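Local coordinates for protein lactate racemase (Thermoanaerobacterium thermosaccharolyticum, PDB 2YJG) that interconverts the D- and L-isomers of lactate, using a nickel pincer cofactor derived from nicotinic acid mononucleotide, at residues K100-T105 / K157-A162; A177-G182 / E264-I269; G310-I315 / E403-N408. All blocks are in the same frame, centred on the assembly; numbering follows the deposited sequence.

Interaction 1 of 3, residues K100-T105 / K157-A162; sequences KILIAT and KLAVEA
The turn that presents Leu158 to Lys100 is closed by a hydrogen bond from Glu161 N to Lys157 O of 2.9 Å, and the N of Leu158 is itself bonded to Asn156 OD1 just before the helix. Across the contact there are no hydrogen bonds; the meeting is apolar. Leu158 carries it with both methyls: CD1 lies 3.7 Å from Lys100 CD, and Leu158 CD2 is 3.9 Å from that same carbon. The lysine runs extended beyond CG and passes the leucine at about a right angle, with its aliphatic part against the methyls. Lys100 NZ also comes within 3.9 Å of Leu158 CD1, while Glu161 OE1 lies 6.6 Å from Lys100 NZ, too far for a salt bridge. Leu158 swings CG anti to the backbone N (chi1 -164°), and its CD2 also faces the buried Leu102, whose CD1 is 4.4 Å away. The other Leu102 methyl, CD2, meets Ala159 CB at 4.3 Å. The axes of strand 100-104 and helix 157-161 come within 10.1 Å, their N-to-C directions 137° apart, a spacing usual for a helix laid on a sheet. Strand 99-104 sits between strands 129-132 and 66-71 of the N-terminal mixed sheet. Helix 157-161 covers this face just before the chain enters strand 164-170; Ile190 touches both Leu102 and Ala159, and Val67 packs against Leu102 and Ala162.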
loop_
_atom_site.group_PDB
_atom_site.type_symbol
_atom_site.label_atom_id
_atom_site.label_comp_id
_atom_site.label_asym_id
_atom_site.label_seq_id
_atom_site.Cartn_x
_atom_site.Cartn_y
_atom_site.Cartn_z
ATOM N N LYS A 100 6.640 -12.607 7.445
ATOM C CA LYS A 100 5.977 -12.397 6.177
ATOM C C LYS A 100 4.489 -12.688 6.298
ATOM O O LYS A 100 4.105 -13.670 6.902
ATOM C CB LYS A 100 6.592 -13.267 5.079
ATOM C CG LYS A 100 7.807 -12.592 4.482
ATOM C CD LYS A 100 8.392 -13.273 3.336
ATOM C CE LYS A 100 9.864 -12.832 3.216
ATOM N NZ LYS A 100 10.314 -13.172 1.878
ATOM N N ILE A 101 3.655 -11.842 5.724
ATOM C CA ILE A 101 2.228 -12.039 5.804
ATOM C C ILE A 101 1.820 -12.455 4.412
ATOM O O ILE A 101 1.905 -11.674 3.490
ATOM C CB ILE A 101 1.529 -10.758 6.326
ATOM C CG1 ILE A 101 2.056 -10.423 7.731
ATOM C CG2 ILE A 101 0.054 -10.942 6.444
ATOM C CD1 ILE A 101 1.742 -9.016 8.199
ATOM N N LEU A 102 1.349 -13.675 4.292
ATOM C CA LEU A 102 1.006 -14.292 3.008
ATOM C C LEU A 102 -0.500 -14.281 2.890
ATOM O O LEU A 102 -1.169 -14.893 3.716
ATOM C CB LEU A 102 1.480 -15.746 3.020
ATOM C CG LEU A 102 1.222 -16.611 1.767
ATOM C CD1 LEU A 102 1.637 -15.913 0.409
ATOM C CD2 LEU A 102 1.843 -17.946 1.959
ATOM N N ILE A 103 -1.026 -13.619 1.855
ATOM C CA ILE A 103 -2.482 -13.474 1.651
ATOM C C ILE A 103 -2.995 -14.718 0.909
ATOM O O ILE A 103 -2.530 -15.011 -0.199
ATOM C CB ILE A 103 -2.813 -12.223 0.829
ATOM C CG1 ILE A 103 -2.248 -10.967 1.471
ATOM C CG2 ILE A 103 -4.332 -12.067 0.597
ATOM C CD1 ILE A 103 -2.829 -10.672 2.791
ATOM N N ALA A 104 -3.933 -15.433 1.521
ATOM C CA ALA A 104 -4.472 -16.701 0.998
ATOM C C ALA A 104 -5.590 -16.376 0.049
ATOM O O ALA A 104 -6.739 -16.276 0.454
ATOM C CB ALA A 104 -5.044 -17.559 2.178
ATOM N N THR A 105 -5.270 -16.258 -1.226
ATOM C CA THR A 105 -6.240 -15.874 -2.252
ATOM C C THR A 105 -6.993 -17.041 -2.810
ATOM O O THR A 105 -7.984 -16.842 -3.513
ATOM C CB THR A 105 -5.471 -15.239 -3.425
ATOM O OG1 THR A 105 -4.433 -16.164 -3.782
ATOM C CG2 THR A 105 -4.799 -13.925 -2.984
ATOM N N LYS A 157 5.485 -21.990 -1.799
ATOM C CA LYS A 157 6.850 -22.252 -1.302
ATOM C C LYS A 157 7.253 -21.472 -0.051
ATOM O O LYS A 157 7.975 -21.960 0.789
ATOM C CB LYS A 157 7.882 -21.920 -2.410
ATOM C CG LYS A 157 8.953 -23.023 -2.544
ATOM C CD LYS A 157 9.764 -22.963 -3.880
ATOM C CE LYS A 157 10.262 -21.549 -4.221
ATOM N NZ LYS A 157 11.108 -21.493 -5.500
ATOM N N LEU A 158 6.830 -20.234 0.015
ATOM C CA LEU A 158 7.100 -19.401 1.183
ATOM C C LEU A 158 6.628 -20.060 2.446
ATOM O O LEU A 158 7.304 -20.043 3.458
ATOM C CB LEU A 158 6.372 -18.081 0.997
ATOM C CG LEU A 158 6.839 -16.965 1.919
ATOM C CD1 LEU A 158 8.260 -16.494 1.499
ATOM C CD2 LEU A 158 5.829 -15.839 1.799
ATOM N N ALA A 159 5.425 -20.638 2.390
ATOM C CA ALA A 159 4.869 -21.367 3.528
ATOM C C ALA A 159 5.712 -22.584 3.939
ATOM O O ALA A 159 5.911 -22.845 5.129
ATOM C CB ALA A 159 3.443 -21.786 3.195
ATOM N N VAL A 160 6.169 -23.311 2.933
ATOM C CA VAL A 160 6.974 -24.519 3.100
ATOM C C VAL A 160 8.319 -24.149 3.747
ATOM O O VAL A 160 8.720 -24.735 4.746
ATOM C CB VAL A 160 7.260 -25.200 1.739
ATOM C CG1 VAL A 160 8.058 -26.485 1.993
ATOM C CG2 VAL A 160 5.930 -25.484 0.924
ATOM N N GLU A 161 8.956 -23.109 3.221
ATOM C CA GLU A 161 10.284 -22.629 3.711
ATOM C C GLU A 161 10.308 -22.013 5.120
ATOM O O GLU A 161 11.355 -21.972 5.753
ATOM C CB GLU A 161 10.809 -21.544 2.764
ATOM C CG GLU A 161 11.109 -22.001 1.389
ATOM C CD GLU A 161 11.310 -20.802 0.426
ATOM O OE1 GLU A 161 11.165 -19.612 0.880
ATOM O OE2 GLU A 161 11.621 -21.070 -0.767
ATOM N N ALA A 162 9.148 -21.557 5.593
ATOM C CA ALA A 162 9.007 -20.987 6.905
ATOM C C ALA A 162 9.529 -21.865 8.032
ATOM O O ALA A 162 9.334 -23.076 8.041
ATOM C CB ALA A 162 7.546 -20.649 7.169
#

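Interaction 2 of 3, residues A177-G182 / E264-I269. With SO4 (sulfate ion), chain E.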
loop_
_atom_site.group_PDB
_atom_site.type_symbol
_atom_site.label_atom_id
_atom_site.label_comp_id
_atom_site.label_asym_id
_atom_site.label_seq_id
_atom_site.Cartn_x
_atom_site.Cartn_y
_atom_site.Cartn_z
ATOM N N ALA A 177 -17.880 -27.538 3.159
ATOM C CA ALA A 177 -16.724 -27.778 4.009
ATOM C C ALA A 177 -17.055 -27.800 5.505
ATOM O O ALA A 177 -16.171 -27.966 6.323
ATOM C CB ALA A 177 -15.640 -26.700 3.762
ATOM N N GLY A 178 -18.327 -27.613 5.852
ATOM C CA GLY A 178 -18.783 -27.696 7.250
ATOM C C GLY A 178 -18.679 -26.368 7.932
ATOM O O GLY A 178 -19.690 -25.772 8.352
ATOM N N PHE A 179 -17.437 -25.904 8.065
ATOM C CA PHE A 179 -17.156 -24.561 8.567
ATOM C C PHE A 179 -16.011 -23.949 7.798
ATOM O O PHE A 179 -15.209 -24.652 7.217
ATOM C CB PHE A 179 -16.761 -24.594 10.067
ATOM C CG PHE A 179 -17.814 -25.138 10.959
ATOM C CD1 PHE A 179 -17.954 -26.488 11.176
ATOM C CD2 PHE A 179 -18.604 -24.276 11.670
ATOM C CE1 PHE A 179 -18.976 -26.985 12.022
ATOM C CE2 PHE A 179 -19.613 -24.719 12.526
ATOM C CZ PHE A 179 -19.803 -26.101 12.717
ATOM N N SER A 180 -15.920 -22.624 7.855
ATOM C CA SER A 180 -14.743 -21.897 7.414
ATOM C C SER A 180 -13.613 -21.974 8.431
ATOM O O SER A 180 -13.792 -22.493 9.553
ATOM C CB SER A 180 -15.140 -20.435 7.124
ATOM O OG SER A 180 -15.357 -19.683 8.312
ATOM N N GLY A 181 -12.450 -21.472 8.040
ATOM C CA GLY A 181 -11.293 -21.309 8.942
ATOM C C GLY A 181 -10.370 -22.514 9.140
ATOM O O GLY A 181 -10.393 -23.470 8.377
ATOM N N GLY A 182 -9.502 -22.376 10.117
ATOM C CA GLY A 182 -8.500 -23.381 10.479
ATOM C C GLY A 182 -7.738 -23.766 9.224
ATOM O O GLY A 182 -7.245 -22.874 8.483
ATOM N N GLU A 264 -17.318 -25.590 17.642
ATOM C CA GLU A 264 -18.288 -25.988 18.645
ATOM C C GLU A 264 -19.070 -24.761 19.080
ATOM O O GLU A 264 -20.256 -24.838 19.243
ATOM C CB GLU A 264 -17.668 -26.694 19.866
ATOM C CG GLU A 264 -17.073 -28.040 19.533
ATOM C CD GLU A 264 -16.096 -28.517 20.615
ATOM O OE1 GLU A 264 -15.802 -27.770 21.577
ATOM O OE2 GLU A 264 -15.644 -29.643 20.503
ATOM N N PHE A 265 -18.410 -23.643 19.283
ATOM C CA PHE A 265 -19.069 -22.417 19.676
ATOM C C PHE A 265 -20.103 -21.992 18.574
ATOM O O PHE A 265 -21.270 -21.699 18.855
ATOM C CB PHE A 265 -18.029 -21.322 19.989
ATOM C CG PHE A 265 -18.638 -19.988 20.326
ATOM C CD1 PHE A 265 -19.252 -19.774 21.540
ATOM C CD2 PHE A 265 -18.614 -18.954 19.420
ATOM C CE1 PHE A 265 -19.847 -18.559 21.809
ATOM C CE2 PHE A 265 -19.191 -17.723 19.730
ATOM C CZ PHE A 265 -19.795 -17.548 20.916
ATOM N N VAL A 266 -19.653 -21.971 17.337
ATOM C CA VAL A 266 -20.484 -21.587 16.207
ATOM C C VAL A 266 -21.636 -22.523 16.084
ATOM O O VAL A 266 -22.733 -22.028 15.853
ATOM C CB VAL A 266 -19.673 -21.391 14.905
ATOM C CG1 VAL A 266 -20.561 -21.100 13.732
ATOM C CG2 VAL A 266 -18.675 -20.230 15.079
ATOM N N SER A 267 -21.432 -23.845 16.197
ATOM C CA SER A 267 -22.573 -24.781 16.175
ATOM C C SER A 267 -23.661 -24.425 17.241
ATOM O O SER A 267 -24.901 -24.504 16.975
ATOM C CB SER A 267 -22.077 -26.217 16.420
ATOM O OG SER A 267 -23.144 -27.090 16.188
ATOM N N GLU A 268 -23.215 -24.077 18.459
ATOM C CA GLU A 268 -24.192 -23.716 19.515
ATOM C C GLU A 268 -25.036 -22.496 19.099
ATOM O O GLU A 268 -26.217 -22.515 19.281
ATOM C CB GLU A 268 -23.527 -23.459 20.884
ATOM C CG GLU A 268 -22.742 -24.616 21.430
ATOM C CD GLU A 268 -22.246 -24.403 22.893
ATOM O OE1 GLU A 268 -22.879 -23.605 23.668
ATOM O OE2 GLU A 268 -21.215 -25.050 23.253
ATOM N N ILE A 269 -24.433 -21.481 18.456
ATOM C CA ILE A 269 -25.117 -20.243 18.065
ATOM C C ILE A 269 -25.947 -20.428 16.806
ATOM O O ILE A 269 -27.089 -19.898 16.709
ATOM C CB ILE A 269 -24.136 -19.101 17.720
ATOM C CG1 ILE A 269 -23.185 -18.762 18.858
ATOM C CG2 ILE A 269 -24.897 -17.793 17.330
ATOM C CD1 ILE A 269 -23.584 -19.207 20.197
HETATM S S SO4 E . -11.932 -19.378 4.513
HETATM O O1 SO4 E . -10.518 -19.650 4.769
HETATM O O2 SO4 E . -12.207 -18.025 5.053
HETATM O O3 SO4 E . -12.339 -19.413 3.080
HETATM O O4 SO4 E . -12.598 -20.425 5.211
#
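Beside the probable cofactor pocket, Phe179 and Val266 pack a glycine-rich loop against a helix. The side chain of Phe179 lies about 6 Å from that of His174, a proton donor/acceptor by similarity, and about 7 Å from that of Lys184, the likely point of covalent cofactor attachment. Val266 approaches the ring at its edge, near the ring plane, with CG1 3.9 Å from Phe179 CE2; Val266 CB follows at 4.1 Å. Further round, Ser267 CB lies 4.3 Å from Phe179 CZ. Phe179 has CG anti to its carbonyl carbon (chi1 -61°), which sends the ring toward the helix. On the pocket side, Gly181 N donates an almost straight hydrogen bond to O4 of a sulfate ion, probably from the crystallisation liquor, 3.0 Å long at 166°. Arg75 NE, from the predicted cofactor site, holds the same sulfate, which may mark where the cofactor's phosphate would sit. Ser180 OG is bonded to Phe170 O and Glu172 N, which ties the loop down. Strand 178-179 pairs antiparallel with strand 173-174, Ile171 touches both Phe179 and Val266, and helix 257-270 packs against the outer edge of the ring through Val266 before the chain enters strand 271-277.

Interaction 3 of 3, residues G310-I315 / E403-N408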
loop_
_atom_site.group_PDB
_atom_site.type_symbol
_atom_site.label_atom_id
_atom_site.label_comp_id
_atom_site.label_asym_id
_atom_site.label_seq_id
_atom_site.Cartn_x
_atom_site.Cartn_y
_atom_site.Cartn_z
ATOM N N GLY A 310 -40.089 -33.035 -2.322
ATOM C CA GLY A 310 -41.099 -32.486 -3.193
ATOM C C GLY A 310 -41.708 -31.173 -2.807
ATOM O O GLY A 310 -42.615 -30.735 -3.465
ATOM N N GLY A 311 -41.211 -30.560 -1.725
ATOM C CA GLY A 311 -41.720 -29.320 -1.230
ATOM C C GLY A 311 -41.135 -28.164 -2.011
ATOM O O GLY A 311 -40.361 -28.378 -2.949
ATOM N N VAL A 312 -41.499 -26.953 -1.593
ATOM C CA VAL A 312 -41.120 -25.716 -2.254
ATOM C C VAL A 312 -40.272 -24.871 -1.327
ATOM O O VAL A 312 -40.615 -24.667 -0.164
ATOM C CB VAL A 312 -42.371 -24.963 -2.708
ATOM C CG1 VAL A 312 -42.003 -23.682 -3.497
ATOM C CG2 VAL A 312 -43.250 -25.896 -3.577
ATOM N N ILE A 313 -39.106 -24.459 -1.819
ATOM C CA ILE A 313 -38.257 -23.548 -1.111
ATOM C C ILE A 313 -38.392 -22.177 -1.790
ATOM O O ILE A 313 -38.139 -22.052 -3.031
ATOM C CB ILE A 313 -36.788 -24.023 -1.173
ATOM C CG1 ILE A 313 -36.610 -25.354 -0.424
ATOM C CG2 ILE A 313 -35.806 -22.946 -0.650
ATOM C CD1 ILE A 313 -35.328 -26.209 -1.007
ATOM N N ILE A 314 -38.807 -21.175 -1.016
ATOM C CA ILE A 314 -38.807 -19.730 -1.428
ATOM C C ILE A 314 -37.597 -19.053 -0.825
ATOM O O ILE A 314 -37.356 -19.104 0.391
ATOM C CB ILE A 314 -40.060 -18.951 -0.973
ATOM C CG1 ILE A 314 -41.324 -19.613 -1.482
ATOM C CG2 ILE A 314 -39.961 -17.500 -1.416
ATOM C CD1 ILE A 314 -42.651 -19.229 -0.738
ATOM N N ILE A 315 -36.798 -18.441 -1.681
ATOM C CA ILE A 315 -35.602 -17.762 -1.250
ATOM C C ILE A 315 -35.611 -16.305 -1.763
ATOM O O ILE A 315 -35.759 -16.064 -2.958
ATOM C CB ILE A 315 -34.275 -18.486 -1.685
ATOM C CG1 ILE A 315 -33.140 -17.743 -1.023
ATOM C CG2 ILE A 315 -34.080 -18.529 -3.171
ATOM C CD1 ILE A 315 -31.833 -18.407 -0.815
ATOM N N GLU A 403 -48.164 -22.392 -2.925
ATOM C CA GLU A 403 -49.489 -22.977 -2.587
ATOM C C GLU A 403 -50.152 -23.728 -3.738
ATOM O O GLU A 403 -50.760 -24.777 -3.526
ATOM C CB GLU A 403 -50.396 -21.897 -2.012
ATOM C CG GLU A 403 -49.911 -21.452 -0.616
ATOM C CD GLU A 403 -50.626 -20.227 -0.049
ATOM O OE1 GLU A 403 -51.533 -19.679 -0.693
ATOM O OE2 GLU A 403 -50.259 -19.806 1.070
ATOM N N SER A 404 -50.029 -23.209 -4.953
ATOM C CA SER A 404 -50.515 -23.915 -6.150
ATOM C C SER A 404 -49.843 -25.289 -6.349
ATOM O O SER A 404 -50.453 -26.217 -6.843
ATOM C CB SER A 404 -50.245 -23.070 -7.386
ATOM O OG SER A 404 -48.917 -23.302 -7.846
ATOM N N ILE A 405 -48.583 -25.379 -5.963
ATOM C CA ILE A 405 -47.743 -26.566 -6.125
ATOM C C ILE A 405 -48.025 -27.589 -5.048
ATOM O O ILE A 405 -48.149 -28.774 -5.341
ATOM C CB ILE A 405 -46.234 -26.169 -6.034
ATOM C CG1 ILE A 405 -45.819 -25.365 -7.263
ATOM C CG2 ILE A 405 -45.331 -27.420 -5.864
ATOM C CD1 ILE A 405 -44.407 -24.794 -7.170
ATOM N N VAL A 406 -48.140 -27.128 -3.798
ATOM C CA VAL A 406 -48.470 -27.999 -2.656
ATOM C C VAL A 406 -49.952 -27.756 -2.286
ATOM O O VAL A 406 -50.828 -28.150 -3.034
ATOM C CB VAL A 406 -47.514 -27.762 -1.451
ATOM C CG1 VAL A 406 -47.960 -28.557 -0.266
ATOM C CG2 VAL A 406 -46.093 -28.162 -1.801
ATOM N N ASN A 407 -50.225 -27.083 -1.168
ATOM C CA ASN A 407 -51.607 -26.775 -0.693
ATOM C C ASN A 407 -51.663 -25.351 -0.129
ATOM O O ASN A 407 -50.643 -24.818 0.328
ATOM C CB ASN A 407 -52.034 -27.745 0.425
ATOM C CG ASN A 407 -52.256 -29.155 -0.071
ATOM O OD1 ASN A 407 -52.647 -29.353 -1.231
ATOM N ND2 ASN A 407 -52.047 -30.151 0.805
ATOM N N ASN A 408 -52.854 -24.759 -0.089
ATOM C CA ASN A 408 -53.015 -23.397 0.485
ATOM C C ASN A 408 -53.113 -23.372 2.016
ATOM O O ASN A 408 -53.379 -22.311 2.601
ATOM C CB ASN A 408 -54.197 -22.635 -0.155
ATOM C CG ASN A 408 -55.561 -23.137 0.306
ATOM O OD1 ASN A 408 -55.668 -24.143 1.031
ATOM N ND2 ASN A 408 -56.625 -22.441 -0.128
#
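Ile405 meets Val312 along nearly the whole of its side chain, and all of its closest approaches fall on one methyl, Val312 CG2. Starting at the branch, Ile405 CB is 3.9 Å from Val312 CG2. The short arm comes closest: Ile405 CG2 lies 3.4 Å from Val312 CG2, tighter than a usual van der Waals contact, so the two methyls are pressed hard together. Along the longer arm, Ile405 CG1 draws back slightly, at 4.5 Å from Val312 CG2, and the terminal CD1 returns to 3.9 Å from that methyl. The isoleucine thus straddles a single valine methyl, and the two side chains meet at a slant. Its first torsion explains this: CG1 is anti to the carbonyl carbon (chi1 -70°), which places CG2 anti to the backbone N and turns both branches to the strand. Val312 answers with CG1 anti to its own N (chi1 -176°), leaving CG2 as the methyl that points at the helix. A second residue closes in on it: Val406 CG2 lies 4.0 Å from Val312 CG2. Val406 is the first residue past the helix to leave helical angles, and it also touches Asp278. Val312 is buried, with Ala402, Lys371 and Ile373 packed around it, whereas Ile405 is exposed at the helix end. Two residues along the strand, Ile314 packs against Leu395 and Ala398 and carries the interface back along helix 395-405. Glu403, turned away from the strand, forms a salt bridge with Arg21 through OE2. Helix 395-405 connects the parallel strands 390-392 and 412-415, which are separated in the sheet by three strands, 311-316 among them, and crosses one face of the sheet on the way, a beta-alpha-beta crossover of the alpha/beta C-terminal domain.

Overall arrangement
The three contacts follow one another along the chain without overlap. Interaction 1 belongs to the N-terminal mixed sheet and interaction 3 to the parallel sheet of the C-terminal domain; their centres lie about 49 Å apart, on opposite sides of the centre of the chain. Each packs a helix on a strand of its own sheet. Interaction 2 falls between them, its centre about 24 Å from that of interaction 1 and about 31 Å from that of interaction 3, about 10 Å from the centre of the chain and beside the predicted active site. None touches another: these two helix-on-sheet contacts stay apart from the loop contact that borders the probable cofactor pocket.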